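Local coordinates for protein HTH-type transcriptional activator ampR (Citrobacter freundii, PDB 3KOS) that regulates transcription of the AmpC beta-lactamase gene as a LysR-family DNA-binding activator, represented here by its effector-binding domain, at residues A99-F104 with A116-T121; P89-Q94 with M150-A155; S84-P89 with T141-A146. One frame throughout, in Å; residues are numbered along the deposited sequence.

Interaction 1: A99-F104 with A116-T121. Unlike the reference sequence in segment 116-121: T121 (reference Ala).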
ATOM      1  N   ALA A  99      10.053  12.724 -23.417  1.00 20.93           N
ATOM      2  CA  ALA A  99      10.976  13.619 -22.726  1.00 20.37           C
ATOM      3  C   ALA A  99      10.249  14.552 -21.750  1.00 18.29           C
ATOM      4  O   ALA A  99      10.817  14.978 -20.740  1.00 18.62           O
ATOM      5  CB  ALA A  99      11.801  14.424 -23.731  1.00 25.37           C
ATOM      6  N   ASP A 100       8.994  14.863 -22.053  1.00 16.52           N
ATOM      7  CA  ASP A 100       8.197  15.753 -21.212  1.00 19.54           C
ATOM      8  C   ASP A 100       7.963  15.179 -19.813  1.00 18.73           C
ATOM      9  O   ASP A 100       7.676  15.916 -18.874  1.00 18.04           O
ATOM     10  CB  ASP A 100       6.845  16.051 -21.870  1.00 18.10           C
ATOM     11  CG  ASP A 100       6.969  16.971 -23.079  1.00 22.75           C
ATOM     12  OD1 ASP A 100       7.966  17.715 -23.170  1.00 23.02           O
ATOM     13  OD2 ASP A 100       6.065  16.944 -23.935  1.00 22.25           O
ATOM     14  N   ILE A 101       8.066  13.860 -19.681  1.00 17.78           N
ATOM     15  CA  ILE A 101       7.908  13.219 -18.380  1.00 15.84           C
ATOM     16  C   ILE A 101       8.888  13.836 -17.384  1.00 17.33           C
ATOM     17  O   ILE A 101       8.579  13.989 -16.195  1.00 17.06           O
ATOM     18  CB  ILE A 101       8.109  11.694 -18.476  1.00 16.43           C
ATOM     19  CG1 ILE A 101       6.916  11.060 -19.198  1.00 16.74           C
ATOM     20  CG2 ILE A 101       8.281  11.079 -17.087  1.00 15.24           C
ATOM     21  CD1 ILE A 101       7.106   9.591 -19.584  1.00 16.59           C
ATOM     22  N   LEU A 102      10.059  14.223 -17.886  1.00 16.68           N
ATOM     23  CA  LEU A 102      11.137  14.730 -17.040  1.00 17.22           C
ATOM     24  C   LEU A 102      10.920  16.160 -16.540  1.00 17.32           C
ATOM     25  O   LEU A 102      11.743  16.704 -15.797  1.00 19.12           O
ATOM     26  CB  LEU A 102      12.487  14.581 -17.749  1.00 18.86           C
ATOM     27  CG  LEU A 102      12.801  13.132 -18.113  1.00 20.58           C
ATOM     28  CD1 LEU A 102      14.095  13.012 -18.895  1.00 24.83           C
ATOM     29  CD2 LEU A 102      12.857  12.285 -16.844  1.00 20.52           C
ATOM     30  N   LYS A 103       9.806  16.766 -16.929  1.00 17.54           N
ATOM     31  CA  LYS A 103       9.396  18.017 -16.308  1.00 17.59           C
ATOM     32  C   LYS A 103       9.050  17.760 -14.849  1.00 21.03           C
ATOM     33  O   LYS A 103       9.093  18.670 -14.024  1.00 18.98           O
ATOM     34  CB  LYS A 103       8.159  18.578 -17.001  1.00 18.06           C
ATOM     35  CG  LYS A 103       8.383  19.108 -18.398  1.00 21.04           C
ATOM     36  CD  LYS A 103       7.030  19.452 -18.997  1.00 19.68           C
ATOM     37  CE  LYS A 103       7.145  19.983 -20.404  1.00 27.04           C
ATOM     38  NZ  LYS A 103       5.791  20.330 -20.913  1.00 24.46           N
ATOM     39  N   PHE A 104       8.706  16.512 -14.538  1.00 17.28           N
ATOM     40  CA  PHE A 104       8.176  16.166 -13.219  1.00 15.00           C
ATOM     41  C   PHE A 104       9.057  15.173 -12.466  1.00 15.08           C
ATOM     42  O   PHE A 104       9.912  14.519 -13.063  1.00 14.40           O
ATOM     43  CB  PHE A 104       6.756  15.624 -13.368  1.00 15.03           C
ATOM     44  CG  PHE A 104       5.864  16.521 -14.169  1.00 15.88           C
ATOM     45  CD1 PHE A 104       5.339  17.668 -13.609  1.00 18.13           C
ATOM     46  CD2 PHE A 104       5.581  16.238 -15.490  1.00 19.44           C
ATOM     47  CE1 PHE A 104       4.531  18.511 -14.347  1.00 19.62           C
ATOM     48  CE2 PHE A 104       4.770  17.076 -16.233  1.00 21.00           C
ATOM     49  CZ  PHE A 104       4.250  18.214 -15.659  1.00 20.65           C
ATOM     50  N   ALA A 116      15.014   3.998 -16.387  1.00 18.41           N
ATOM     51  CA  ALA A 116      16.078   3.861 -17.372  1.00 20.23           C
ATOM     52  C   ALA A 116      15.634   2.906 -18.478  1.00 16.98           C
ATOM     53  O   ALA A 116      15.830   3.177 -19.662  1.00 15.63           O
ATOM     54  CB  ALA A 116      17.357   3.359 -16.712  1.00 21.33           C
ATOM     55  N   LEU A 117      15.012   1.800 -18.090  1.00 16.65           N
ATOM     56  CA  LEU A 117      14.588   0.795 -19.058  1.00 17.19           C
ATOM     57  C   LEU A 117      13.437   1.273 -19.935  1.00 17.20           C
ATOM     58  O   LEU A 117      13.442   1.035 -21.140  1.00 15.97           O
ATOM     59  CB  LEU A 117      14.239  -0.524 -18.365  1.00 20.17           C
ATOM     60  CG  LEU A 117      15.448  -1.191 -17.696  1.00 25.10           C
ATOM     61  CD1 LEU A 117      15.027  -2.303 -16.750  1.00 28.32           C
ATOM     62  CD2 LEU A 117      16.428  -1.716 -18.747  1.00 28.50           C
ATOM     63  N   TRP A 118      12.447   1.948 -19.354  1.00 14.46           N
ATOM     64  CA  TRP A 118      11.345   2.443 -20.179  1.00 11.27           C
ATOM     65  C   TRP A 118      11.820   3.502 -21.176  1.00 14.71           C
ATOM     66  O   TRP A 118      11.473   3.450 -22.359  1.00 15.38           O
ATOM     67  CB  TRP A 118      10.179   2.982 -19.334  1.00 12.00           C
ATOM     68  CG  TRP A 118       8.970   3.239 -20.157  1.00  9.48           C
ATOM     69  CD1 TRP A 118       8.000   2.335 -20.501  1.00 11.18           C
ATOM     70  CD2 TRP A 118       8.608   4.469 -20.778  1.00 11.91           C
ATOM     71  NE1 TRP A 118       7.054   2.935 -21.289  1.00 12.70           N
ATOM     72  CE2 TRP A 118       7.407   4.245 -21.481  1.00 10.20           C
ATOM     73  CE3 TRP A 118       9.181   5.747 -20.808  1.00 12.06           C
ATOM     74  CZ2 TRP A 118       6.770   5.250 -22.200  1.00 13.96           C
ATOM     75  CZ3 TRP A 118       8.547   6.741 -21.526  1.00 12.19           C
ATOM     76  CH2 TRP A 118       7.358   6.487 -22.211  1.00 11.63           C
HETATM   77  N   MSE A 119      12.590   4.474 -20.687  1.00 13.91           N
HETATM   78  CA  MSE A 119      13.156   5.507 -21.548  1.00 15.85           C
HETATM   79  C   MSE A 119      13.973   4.871 -22.673  1.00 17.11           C
HETATM   80  O   MSE A 119      13.822   5.233 -23.833  1.00 17.31           O
HETATM   81  CB  MSE A 119      14.042   6.464 -20.740  1.00 15.57           C
HETATM   82  CG  MSE A 119      13.265   7.373 -19.791  1.00 16.63           C
HETATM   83 SE   MSE A 119      12.028   8.534 -20.772  1.00 33.24          SE
HETATM   84  CE  MSE A 119      11.223   9.509 -19.261  1.00 22.46           C
ATOM     85  N   GLN A 120      14.847   3.939 -22.310  1.00 16.47           N
ATOM     86  CA  GLN A 120      15.687   3.245 -23.287  1.00 17.41           C
ATOM     87  C   GLN A 120      14.827   2.599 -24.383  1.00 18.99           C
ATOM     88  O   GLN A 120      15.135   2.705 -25.572  1.00 17.93           O
ATOM     89  CB  GLN A 120      16.547   2.199 -22.574  1.00 21.11           C
ATOM     90  CG  GLN A 120      17.408   1.336 -23.484  1.00 21.69           C
ATOM     91  CD  GLN A 120      18.211   0.284 -22.724  1.00 23.09           C
ATOM     92  OE1 GLN A 120      17.660  -0.692 -22.205  1.00 23.93           O
ATOM     93  NE2 GLN A 120      19.524   0.472 -22.674  1.00 27.51           N
ATOM     94  N   THR A 121      13.730   1.961 -23.977  1.00 17.10           N
ATOM     95  CA  THR A 121      12.819   1.287 -24.905  1.00 14.82           C
ATOM     96  C   THR A 121      12.164   2.238 -25.897  1.00 18.06           C
ATOM     97  O   THR A 121      11.930   1.872 -27.051  1.00 17.87           O
ATOM     98  CB  THR A 121      11.722   0.514 -24.133  1.00 13.66           C
ATOM     99  OG1 THR A 121      12.338  -0.503 -23.336  1.00 16.90           O
ATOM    100  CG2 THR A 121      10.720  -0.123 -25.075  1.00 16.46           C
TER

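Interaction 2: P89-Q94 with M150-A155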
ATOM      1  N   PRO A  89      -4.400  13.495 -14.777  1.00 16.02           N
ATOM      2  CA  PRO A  89      -4.792  14.213 -15.992  1.00 21.01           C
ATOM      3  C   PRO A  89      -4.111  15.576 -16.070  1.00 19.49           C
ATOM      4  O   PRO A  89      -3.768  16.033 -17.162  1.00 22.02           O
ATOM      5  CB  PRO A  89      -6.311  14.364 -15.831  1.00 21.43           C
ATOM      6  CG  PRO A  89      -6.712  13.214 -14.956  1.00 21.22           C
ATOM      7  CD  PRO A  89      -5.569  13.070 -13.980  1.00 18.17           C
ATOM      8  N   THR A  90      -3.899  16.213 -14.924  1.00 21.27           N
ATOM      9  CA  THR A  90      -3.245  17.520 -14.895  1.00 21.98           C
ATOM     10  C   THR A  90      -1.780  17.476 -15.352  1.00 24.27           C
ATOM     11  O   THR A  90      -1.329  18.353 -16.096  1.00 20.98           O
ATOM     12  CB  THR A  90      -3.366  18.198 -13.501  1.00 25.74           C
ATOM     13  OG1 THR A  90      -4.727  18.590 -13.283  1.00 28.09           O
ATOM     14  CG2 THR A  90      -2.487  19.428 -13.422  1.00 25.34           C
ATOM     15  N   LEU A  91      -1.032  16.466 -14.920  1.00 17.75           N
ATOM     16  CA  LEU A  91       0.331  16.314 -15.410  1.00 17.85           C
ATOM     17  C   LEU A  91       0.324  15.894 -16.870  1.00 17.49           C
ATOM     18  O   LEU A  91       1.193  16.298 -17.643  1.00 21.20           O
ATOM     19  CB  LEU A  91       1.120  15.294 -14.581  1.00 17.69           C
ATOM     20  CG  LEU A  91       1.935  15.887 -13.436  1.00 17.08           C
ATOM     21  CD1 LEU A  91       1.017  16.512 -12.395  1.00 20.90           C
ATOM     22  CD2 LEU A  91       2.827  14.844 -12.795  1.00 14.48           C
ATOM     23  N   ALA A  92      -0.652  15.077 -17.246  1.00 16.32           N
ATOM     24  CA  ALA A  92      -0.704  14.579 -18.613  1.00 18.34           C
ATOM     25  C   ALA A  92      -0.873  15.730 -19.602  1.00 23.06           C
ATOM     26  O   ALA A  92      -0.410  15.652 -20.739  1.00 22.41           O
ATOM     27  CB  ALA A  92      -1.819  13.576 -18.771  1.00 18.19           C
ATOM     28  N   SER A  93      -1.523  16.804 -19.163  1.00 23.42           N
ATOM     29  CA  SER A  93      -1.785  17.935 -20.046  1.00 23.15           C
ATOM     30  C   SER A  93      -0.484  18.616 -20.467  1.00 24.70           C
ATOM     31  O   SER A  93      -0.462  19.390 -21.420  1.00 25.82           O
ATOM     32  CB  SER A  93      -2.721  18.940 -19.375  1.00 20.97           C
ATOM     33  OG  SER A  93      -2.047  19.663 -18.359  1.00 24.81           O
ATOM     34  N   GLN A  94       0.597  18.322 -19.749  1.00 21.18           N
ATOM     35  CA  GLN A  94       1.892  18.937 -20.012  1.00 20.13           C
ATOM     36  C   GLN A  94       2.868  17.933 -20.616  1.00 19.60           C
ATOM     37  O   GLN A  94       4.062  18.198 -20.728  1.00 20.43           O
ATOM     38  CB  GLN A  94       2.469  19.509 -18.722  1.00 23.68           C
ATOM     39  CG  GLN A  94       1.596  20.584 -18.088  1.00 25.53           C
ATOM     40  CD  GLN A  94       1.892  20.780 -16.614  1.00 30.11           C
ATOM     41  OE1 GLN A  94       2.914  21.360 -16.241  1.00 31.69           O
ATOM     42  NE2 GLN A  94       0.990  20.298 -15.763  1.00 31.43           N
HETATM   43  N   MSE A 150       2.112  14.051  -7.445  1.00 13.21           N
HETATM   44  CA  MSE A 150       3.450  14.120  -6.861  1.00 12.40           C
HETATM   45  C   MSE A 150       4.538  13.847  -7.913  1.00 12.23           C
HETATM   46  O   MSE A 150       5.688  14.235  -7.750  1.00 13.43           O
HETATM   47  CB  MSE A 150       3.607  13.156  -5.672  1.00 11.83           C
HETATM   48  CG  MSE A 150       2.672  13.423  -4.493  1.00 11.64           C
HETATM   49 SE   MSE A 150       3.031  15.208  -3.730  1.00 30.62          SE
HETATM   50  CE  MSE A 150       4.846  14.866  -3.107  1.00 15.62           C
ATOM     51  N   GLY A 151       4.167  13.159  -8.985  1.00 12.76           N
ATOM     52  CA  GLY A 151       5.115  12.832 -10.030  1.00 12.93           C
ATOM     53  C   GLY A 151       4.495  11.855 -11.000  1.00  9.88           C
ATOM     54  O   GLY A 151       3.310  11.531 -10.896  1.00 11.08           O
ATOM     55  N   VAL A 152       5.293  11.402 -11.959  1.00  9.57           N
ATOM     56  CA  VAL A 152       4.847  10.408 -12.922  1.00 10.30           C
ATOM     57  C   VAL A 152       5.278   9.031 -12.433  1.00  9.75           C
ATOM     58  O   VAL A 152       6.449   8.813 -12.136  1.00 10.45           O
ATOM     59  CB  VAL A 152       5.446  10.680 -14.313  1.00  9.26           C
ATOM     60  CG1 VAL A 152       4.989   9.608 -15.315  1.00 10.09           C
ATOM     61  CG2 VAL A 152       5.038  12.068 -14.790  1.00 10.53           C
ATOM     62  N   ALA A 153       4.312   8.123 -12.323  1.00 10.55           N
ATOM     63  CA  ALA A 153       4.569   6.768 -11.853  1.00 10.49           C
ATOM     64  C   ALA A 153       4.836   5.834 -13.028  1.00  9.45           C
ATOM     65  O   ALA A 153       4.531   6.155 -14.169  1.00  9.02           O
ATOM     66  CB  ALA A 153       3.367   6.263 -11.081  1.00  8.97           C
ATOM     67  N   ILE A 154       5.421   4.683 -12.743  1.00 10.77           N
ATOM     68  CA  ILE A 154       5.465   3.613 -13.726  1.00 11.45           C
ATOM     69  C   ILE A 154       5.087   2.329 -13.003  1.00 10.51           C
ATOM     70  O   ILE A 154       5.689   1.976 -11.983  1.00 13.39           O
ATOM     71  CB  ILE A 154       6.838   3.534 -14.454  1.00  9.87           C
ATOM     72  CG1 ILE A 154       6.791   2.483 -15.578  1.00 12.05           C
ATOM     73  CG2 ILE A 154       7.972   3.274 -13.460  1.00 11.39           C
ATOM     74  CD1 ILE A 154       8.008   2.524 -16.507  1.00 12.46           C
ATOM     75  N   ALA A 155       4.069   1.646 -13.517  1.00 11.05           N
ATOM     76  CA  ALA A 155       3.476   0.529 -12.799  1.00 12.41           C
ATOM     77  C   ALA A 155       2.681  -0.373 -13.735  1.00 11.02           C
ATOM     78  O   ALA A 155       2.428  -0.006 -14.885  1.00 10.97           O
ATOM     79  CB  ALA A 155       2.579   1.052 -11.664  1.00  9.95           C
TER

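Interaction 3: S84-P89 with T141-A146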
ATOM      1  N   SER A  84       3.829   0.896 -17.710  1.00 10.51           N
ATOM      2  CA  SER A  84       3.886   2.086 -18.538  1.00  9.64           C
ATOM      3  C   SER A  84       3.729   3.302 -17.623  1.00 11.18           C
ATOM      4  O   SER A  84       3.238   3.172 -16.499  1.00  9.90           O
ATOM      5  CB  SER A  84       2.761   2.020 -19.578  1.00 12.91           C
ATOM      6  OG  SER A  84       2.946   2.964 -20.616  1.00 16.54           O
ATOM      7  N   PRO A  85       4.171   4.483 -18.081  1.00  9.68           N
ATOM      8  CA  PRO A  85       3.983   5.679 -17.260  1.00  9.93           C
ATOM      9  C   PRO A  85       2.508   5.947 -16.993  1.00 11.02           C
ATOM     10  O   PRO A  85       1.670   5.691 -17.855  1.00  9.33           O
ATOM     11  CB  PRO A  85       4.578   6.789 -18.124  1.00 11.23           C
ATOM     12  CG  PRO A  85       5.673   6.098 -18.883  1.00 10.10           C
ATOM     13  CD  PRO A  85       5.120   4.717 -19.191  1.00 11.00           C
ATOM     14  N   LEU A  86       2.214   6.441 -15.796  1.00 10.67           N
ATOM     15  CA  LEU A  86       0.849   6.742 -15.384  1.00 11.15           C
ATOM     16  C   LEU A  86       0.888   8.016 -14.571  1.00 10.28           C
ATOM     17  O   LEU A  86       1.728   8.151 -13.691  1.00  8.59           O
ATOM     18  CB  LEU A  86       0.303   5.615 -14.503  1.00  8.47           C
ATOM     19  CG  LEU A  86       0.115   4.259 -15.179  1.00  8.77           C
ATOM     20  CD1 LEU A  86      -0.098   3.181 -14.124  1.00 10.61           C
ATOM     21  CD2 LEU A  86      -1.059   4.300 -16.158  1.00 11.19           C
ATOM     22  N   CYS A  87      -0.021   8.952 -14.848  1.00 10.59           N
ATOM     23  CA  CYS A  87       0.011  10.222 -14.143  1.00 10.57           C
ATOM     24  C   CYS A  87      -1.376  10.861 -14.085  1.00 12.38           C
ATOM     25  O   CYS A  87      -2.321  10.382 -14.718  1.00 13.49           O
ATOM     26  CB  CYS A  87       1.020  11.178 -14.792  1.00 15.53           C
ATOM     27  SG  CYS A  87       0.548  11.630 -16.481  1.00 14.97           S
ATOM     28  N   SER A  88      -1.499  11.926 -13.298  1.00 12.91           N
ATOM     29  CA  SER A  88      -2.777  12.614 -13.185  1.00 15.59           C
ATOM     30  C   SER A  88      -3.104  13.280 -14.511  1.00 18.26           C
ATOM     31  O   SER A  88      -2.200  13.599 -15.285  1.00 14.91           O
ATOM     32  CB  SER A  88      -2.731  13.664 -12.085  1.00 16.02           C
ATOM     33  OG  SER A  88      -1.803  14.691 -12.395  1.00 19.19           O
ATOM     34  N   PRO A  89      -4.400  13.495 -14.777  1.00 16.02           N
ATOM     35  CA  PRO A  89      -4.792  14.213 -15.992  1.00 21.01           C
ATOM     36  C   PRO A  89      -4.111  15.576 -16.070  1.00 19.49           C
ATOM     37  O   PRO A  89      -3.768  16.033 -17.162  1.00 22.02           O
ATOM     38  CB  PRO A  89      -6.311  14.364 -15.831  1.00 21.43           C
ATOM     39  CG  PRO A  89      -6.712  13.214 -14.956  1.00 21.22           C
ATOM     40  CD  PRO A  89      -5.569  13.070 -13.980  1.00 18.17           C
ATOM     41  N   THR A 141       0.359   2.359  -3.254  1.00  7.04           N
ATOM     42  CA  THR A 141       0.792   3.618  -2.636  1.00  6.79           C
ATOM     43  C   THR A 141       1.356   4.568  -3.692  1.00  7.24           C
ATOM     44  O   THR A 141       1.069   5.771  -3.685  1.00  7.48           O
ATOM     45  CB  THR A 141       1.862   3.336  -1.564  1.00  7.33           C
ATOM     46  OG1 THR A 141       1.313   2.436  -0.590  1.00  8.46           O
ATOM     47  CG2 THR A 141       2.309   4.637  -0.873  1.00  5.55           C
HETATM   48  N   MSE A 142       2.150   4.036  -4.611  1.00  7.21           N
HETATM   49  CA  MSE A 142       2.713   4.870  -5.674  1.00  6.54           C
HETATM   50  C   MSE A 142       1.615   5.591  -6.470  1.00  8.29           C
HETATM   51  O   MSE A 142       1.755   6.771  -6.807  1.00  9.79           O
HETATM   52  CB  MSE A 142       3.553   4.021  -6.635  1.00  6.90           C
HETATM   53  CG  MSE A 142       4.153   4.832  -7.744  1.00  9.60           C
HETATM   54 SE   MSE A 142       4.914   3.671  -9.148  1.00 23.37          SE
HETATM   55  CE  MSE A 142       6.151   2.597  -8.071  1.00 15.24           C
ATOM     56  N   LEU A 143       0.537   4.877  -6.792  1.00  9.40           N
ATOM     57  CA  LEU A 143      -0.531   5.459  -7.619  1.00  7.87           C
ATOM     58  C   LEU A 143      -1.386   6.458  -6.850  1.00  9.96           C
ATOM     59  O   LEU A 143      -2.003   7.343  -7.447  1.00 10.49           O
ATOM     60  CB  LEU A 143      -1.410   4.376  -8.264  1.00  6.83           C
ATOM     61  CG  LEU A 143      -0.980   3.963  -9.678  1.00  8.64           C
ATOM     62  CD1 LEU A 143      -1.207   5.090 -10.676  1.00  6.90           C
ATOM     63  CD2 LEU A 143       0.485   3.503  -9.712  1.00  9.28           C
ATOM     64  N   GLU A 144      -1.430   6.323  -5.528  1.00  9.59           N
ATOM     65  CA  GLU A 144      -2.046   7.361  -4.712  1.00  9.94           C
ATOM     66  C   GLU A 144      -1.244   8.643  -4.842  1.00 11.79           C
ATOM     67  O   GLU A 144      -1.809   9.723  -5.026  1.00 10.52           O
ATOM     68  CB  GLU A 144      -2.167   6.938  -3.240  1.00 10.57           C
ATOM     69  CG  GLU A 144      -3.207   5.860  -3.007  1.00 14.58           C
ATOM     70  CD  GLU A 144      -4.602   6.299  -3.447  1.00 17.16           C
ATOM     71  OE1 GLU A 144      -5.178   5.652  -4.352  1.00 21.16           O
ATOM     72  OE2 GLU A 144      -5.109   7.302  -2.893  1.00 17.52           O
ATOM     73  N   ALA A 145       0.081   8.523  -4.752  1.00  8.95           N
ATOM     74  CA  ALA A 145       0.950   9.693  -4.902  1.00  9.61           C
ATOM     75  C   ALA A 145       0.818  10.291  -6.302  1.00 10.89           C
ATOM     76  O   ALA A 145       0.788  11.511  -6.459  1.00 12.23           O
ATOM     77  CB  ALA A 145       2.402   9.322  -4.616  1.00  9.10           C
ATOM     78  N   ALA A 146       0.741   9.430  -7.318  1.00  9.49           N
ATOM     79  CA  ALA A 146       0.553   9.892  -8.696  1.00 10.66           C
ATOM     80  C   ALA A 146      -0.784  10.613  -8.898  1.00 12.32           C
ATOM     81  O   ALA A 146      -0.844  11.639  -9.585  1.00 14.13           O
ATOM     82  CB  ALA A 146       0.698   8.731  -9.689  1.00 10.03           C
TER
HETATM   83  O   HOH W   1       0.839  12.283 -11.544  1.00 13.07           O

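Interaction 1: A99-F104 with A116-T121
The indole of W118 meets the tip of I101 at the six-membered half of its ring system. CD1 of I101 lies 3.7 Å from CZ3 of W118 and 4.1 Å from CH2 of W118, approaching the ring plane at a slant. The phenyl of F104, the other flat group, does not reach helix residues 116-121; CB of its neighbour K103 sits 3.7 Å above one face of that ring, offset toward the rim. W118 is set against I101 by its first torsion, which turns CG anti to the backbone N (chi1 -169°), and the NE1 hydrogen bond to the carbonyl oxygen of T175 probably limits rotation of the indole.

Beside this pair runs M119, a selenomethionine in this crystal, which has the largest share of the 165 Å² buried between the segments. Its chain bends at chi2 (-62°), and the terminal methyl CE, beyond SE, is the part that touches. CE of M119 is 3.9 Å from CB of I101, and it also stands 4.0 Å from CD2 of L102. Both loop side chains run past M119 in the opposite sense, meeting it at this methyl. The contact is thus wholly apolar, with three of its four residues buried. The loop that presents I101 and L102 is tightly wound: L102 N bonds to A99 O, K103 N to D100 O and F104 N to I101 O, so three bonds in succession span three residues each.

In the LysR effector-binding domain, 99-104 belongs to the connection from helix 89-92 to strand 106-109, and W118 and M119 project from helix 114-121. P85 of strand 73-86 packs against both I101 and W118, so loop, helix and strand end meet at these side chains.

Interaction 2: P89-Q94 with M150-A155
L91 of the short helix 89-92 packs on G151 and V152, in the approach to strand 153-156, which is an outermost strand of this chain's six-stranded mixed sheet. This is the alpha/beta LysR effector-binding domain, with the fold of the periplasmic binding proteins. The working atom is CD2 of L91, which stands 3.8 Å from O of G151 and 3.9 Å from C of G151, and so rests against a peptide carbonyl. The same methyl is 4.1 Å from CG2 of V152.

The conformation of L91 explains this reach. Its chi1 of -93° is well away from a staggered value, while chi2 of 65° extends CD2 anti to CA, making it the methyl that leads toward the strand. V152 meets it with the branch beside its own backbone N, because CG1 takes the position anti to that nitrogen. G151 is almost fully extended and, with no side chain, leaves its peptide accessible to the leucine.

Second-shell bonds hold both partners: OG of S88 caps the backbone N of L91, whereas the backbone of V152 bonds to P105 and L107. The V152 side chain also touches P85 of strand 73-86 and W115 of helix 114-121. The selenomethionine side chain of M150 packs against F28 of the second subunit.

Within 89-94, T90 O takes two side-chain bonds from opposite faces of its carbonyl plane: one from OG of S93, at 2.7 Å, and one from NE2 of Q94, at 3.0 Å with an N-H...O angle of 155°.

Interaction 3: S84-P89 with T141-A146
Helix 139-147 packs on the end of strand 73-86, beside a water-bridged helix N-cap, where L143 and A146 meet L86 and S88. Strand 73-86 ends at L86, S88 occupies the N-cap of helix 89-92, and L143 and A146 lie one turn apart on helix 139-147.

The apolar part is formed by two leucines whose side chains cross at an angle. CD1 of L143 lies 4.1 Å from CD1 of L86 and equally 4.1 Å from CB of L86, so a single methyl settles against both the base and the tip of its partner. The chi1 of L143, -94°, falls away from a staggered value, and this swings its branched end toward the strand. A146 adds its methyl, with CB 4.2 Å from the carbonyl oxygen of L86.

Further along, backbone polar groups come in. CB of S88 rests 3.7 Å from O of A146, and a water joins the two backbones: S88 N donates to it over 2.9 Å, and it donates in turn to A146 O over 2.7 Å. The two bonds meet at the water at about 85°. OG of S88 is turned between its backbone N and carbonyl carbon (chi1 64°) and caps the amide of L91, leaving the S88 amide to the water.

On the helix, T141 and E144 pack on I24 of the second subunit and A145 on its F28, so the helix also faces the dimer partner.

Chemically, then, the contact is a leucine pair continued by a bridging water: buried S88 N and A146 O are each satisfied without a direct bond, and the water bridges the gap between the segment after the strand and the last turn of the helix.

Interactions 2 and 3 have centres about 6 Å apart, while that of interaction 1 lies about 12 Å from the former and about 14 Å from the latter. Along the chain interaction 1 is nested inside the loops closed by the other two, whose segments interleave and share P89. Strands 73-86 and 153-156 are neighbours in the main sheet, joined by the A153 O to L86 N bond of 2.8 Å, and helix 139-147 leads into the second of them. Interactions 2 and 3 together thus seat chain 84-94 against the helix-to-strand unit 139-156 of the effector-binding domain. Interaction 1 connects through the K103 NZ to Q94 O bond and through I154 packing on W118.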